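Paenibacillus xanthan lyase (Paenibacillus, PDB 6F2P) cleaves the polysaccharide xanthan, probably by beta-elimination as in other family 8 lyases, and carries several bound calcium ions. Local coordinates at residues H288-D292 against D293-V297. Residues are numbered along the deposited sequence; the frame is centred on the assembly and turned at random.
Sequences HGLQD and DKAAV
Gln291 O reaches into the first turn of helix 292-307 and accepts from Ala295 N at 2.8 Å, a fairly straight bond whose donor tilts 17° from the carbonyl plane. Lys294 N also approaches this oxygen, but its bond is weak and strongly bent. Gln291 holds the N-cap position, right before the helix, but its side chain does not cap it; it turns back along the incoming loop: with CG anti to the carbonyl carbon (chi1 -62°) and an extended chain, the amide leads away from the helix. There NE2 donates to His288 O at 3.0 Å, in the carbonyl plane and on a lone pair, while OE1 accepts from His425 N, so both ends of the buried amide are held.

The two aspartates fold back onto the helix start. In each, CG sits between the backbone N and the carbonyl carbon, which carries Asp292 OD1 to Asp293 N (2.7 Å) and Asp293 OD1 to Lys294 N (2.8 Å); both bonds are weak and bent. The two OD1 atoms are 4.0 Å apart, a closeness of like charges probably eased by the helix N-terminus and by the calcium ion about 5 Å from the side chain of Asp293. Asn423 ND2 is the stronger partner of Asp292 OD1.

On the apolar side, Leu290 sends CD1 over the backbone of Ala295, 4.0 Å from its CA. Lys294 CB lies 3.5 Å from Gln291 O, also near Gly289 O, before the chain bends at chi2 and its end leads away.

This helix N-terminus of the family 8 alpha-helical domain faces the super-sandwich region, which supplies Asn423, His425 and Trp589, the last edge-to-face with His288. Behind it runs strand 275-276: Asp292 is backbone-bonded to Leu276, on which Ala295 and Ala296 pack.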
ATOM      1  N   HIS A 288     -11.494  -7.253  26.295  1.00 22.61           N
ATOM      2  CA  HIS A 288     -10.772  -6.902  27.516  1.00 21.63           C
ATOM      3  C   HIS A 288      -9.726  -7.933  27.895  1.00 21.10           C
ATOM      4  O   HIS A 288      -8.686  -7.593  28.449  1.00 22.95           O
ATOM      5  CB  HIS A 288     -11.729  -6.668  28.684  1.00 18.64           C
ATOM      6  CG  HIS A 288     -12.454  -7.896  29.138  1.00 28.40           C
ATOM      7  ND1 HIS A 288     -12.004  -8.683  30.176  1.00 24.34           N
ATOM      8  CD2 HIS A 288     -13.606  -8.462  28.703  1.00 26.51           C
ATOM      9  CE1 HIS A 288     -12.845  -9.688  30.354  1.00 27.75           C
ATOM     10  NE2 HIS A 288     -13.823  -9.578  29.474  1.00 23.62           N
ATOM     11  N   GLY A 289     -10.004  -9.196  27.592  1.00 26.16           N
ATOM     12  CA  GLY A 289      -9.090 -10.267  27.938  1.00 25.10           C
ATOM     13  C   GLY A 289      -8.029 -10.453  26.872  1.00 26.72           C
ATOM     14  O   GLY A 289      -7.179 -11.339  26.968  1.00 29.76           O
ATOM     15  N   LEU A 290      -8.077  -9.613  25.847  1.00 23.48           N
ATOM     16  CA  LEU A 290      -7.184  -9.779  24.718  1.00 21.36           C
ATOM     17  C   LEU A 290      -6.584  -8.448  24.291  1.00 21.16           C
ATOM     18  O   LEU A 290      -6.553  -8.112  23.106  1.00 18.02           O
ATOM     19  CB  LEU A 290      -7.935 -10.425  23.562  1.00 21.07           C
ATOM     20  CG  LEU A 290      -7.114 -11.208  22.546  1.00 21.71           C
ATOM     21  CD1 LEU A 290      -6.164 -12.179  23.243  1.00 17.46           C
ATOM     22  CD2 LEU A 290      -8.074 -11.936  21.621  1.00 30.44           C
ATOM     23  N   GLN A 291      -6.103  -7.694  25.273  1.00 22.80           N
ATOM     24  CA  GLN A 291      -5.400  -6.450  25.003  1.00 20.70           C
ATOM     25  C   GLN A 291      -4.023  -6.736  24.394  1.00 20.37           C
ATOM     26  O   GLN A 291      -3.554  -7.876  24.421  1.00 19.38           O
ATOM     27  CB  GLN A 291      -5.312  -5.617  26.281  1.00 15.99           C
ATOM     28  CG  GLN A 291      -6.690  -5.227  26.791  1.00 21.51           C
ATOM     29  CD  GLN A 291      -6.666  -4.483  28.112  1.00 20.08           C
ATOM     30  OE1 GLN A 291      -6.298  -3.309  28.176  1.00 19.14           O
ATOM     31  NE2 GLN A 291      -7.073  -5.163  29.176  1.00 21.95           N
ATOM     32  N   ASP A 292      -3.382  -5.704  23.853  1.00 20.66           N
ATOM     33  CA  ASP A 292      -2.193  -5.880  23.009  1.00 20.31           C
ATOM     34  C   ASP A 292      -1.089  -6.787  23.577  1.00 22.55           C
ATOM     35  O   ASP A 292      -0.512  -7.605  22.840  1.00 21.58           O
ATOM     36  CB  ASP A 292      -1.632  -4.526  22.529  1.00 17.12           C
ATOM     37  CG  ASP A 292      -1.080  -3.669  23.656  1.00 23.47           C
ATOM     38  OD1 ASP A 292      -1.320  -3.988  24.842  1.00 23.82           O
ATOM     39  OD2 ASP A 292      -0.401  -2.663  23.343  1.00 21.67           O
ATOM     40  N   ASP A 293      -0.814  -6.669  24.875  1.00 18.13           N
ATOM     41  CA  ASP A 293       0.197  -7.526  25.498  1.00 20.27           C
ATOM     42  C   ASP A 293      -0.254  -8.982  25.598  1.00 20.41           C
ATOM     43  O   ASP A 293       0.556  -9.895  25.436  1.00 18.95           O
ATOM     44  CB  ASP A 293       0.639  -6.991  26.861  1.00 22.94           C
ATOM     45  CG  ASP A 293      -0.486  -6.974  27.883  1.00 22.75           C
ATOM     46  OD1 ASP A 293      -1.676  -6.953  27.494  1.00 22.56           O
ATOM     47  OD2 ASP A 293      -0.164  -6.965  29.088  1.00 21.00           O
ATOM     48  N   LYS A 294      -1.543  -9.202  25.845  1.00 18.48           N
ATOM     49  CA  LYS A 294      -2.066 -10.571  25.858  1.00 22.88           C
ATOM     50  C   LYS A 294      -2.153 -11.124  24.437  1.00 18.15           C
ATOM     51  O   LYS A 294      -1.925 -12.313  24.215  1.00 15.85           O
ATOM     52  CB  LYS A 294      -3.430 -10.661  26.570  1.00 18.05           C
ATOM     53  CG  LYS A 294      -3.353 -10.932  28.072  1.00 27.49           C
ATOM     54  CD  LYS A 294      -3.302 -12.433  28.379  1.00 46.60           C
ATOM     55  CE  LYS A 294      -3.426 -12.708  29.880  1.00 55.82           C
ATOM     56  NZ  LYS A 294      -3.774 -14.133  30.199  1.00 44.65           N
ATOM     57  N   ALA A 295      -2.468 -10.254  23.480  1.00 17.74           N
ATOM     58  CA  ALA A 295      -2.636 -10.665  22.086  1.00 17.20           C
ATOM     59  C   ALA A 295      -1.327 -11.144  21.494  1.00 17.38           C
ATOM     60  O   ALA A 295      -1.311 -11.931  20.550  1.00 19.84           O
ATOM     61  CB  ALA A 295      -3.192  -9.520  21.252  1.00 17.64           C
ATOM     62  N   ALA A 296      -0.227 -10.655  22.054  1.00 22.07           N
ATOM     63  CA  ALA A 296       1.107 -10.968  21.557  1.00 18.39           C
ATOM     64  C   ALA A 296       1.511 -12.399  21.884  1.00 18.49           C
ATOM     65  O   ALA A 296       2.370 -12.989  21.212  1.00 18.05           O
ATOM     66  CB  ALA A 296       2.112  -9.998  22.144  1.00 13.76           C
ATOM     67  N   VAL A 297       0.888 -12.946  22.923  1.00 16.26           N
ATOM     68  CA  VAL A 297       1.296 -14.233  23.473  1.00 18.53           C
ATOM     69  C   VAL A 297       1.192 -15.397  22.484  1.00 13.42           C
ATOM     70  O   VAL A 297       2.121 -16.194  22.370  1.00 19.57           O
ATOM     71  CB  VAL A 297       0.546 -14.556  24.785  1.00 15.21           C
ATOM     72  CG1 VAL A 297       0.778 -15.988  25.182  1.00  9.25           C
ATOM     73  CG2 VAL A 297       1.012 -13.619  25.898  1.00 15.76           C
TER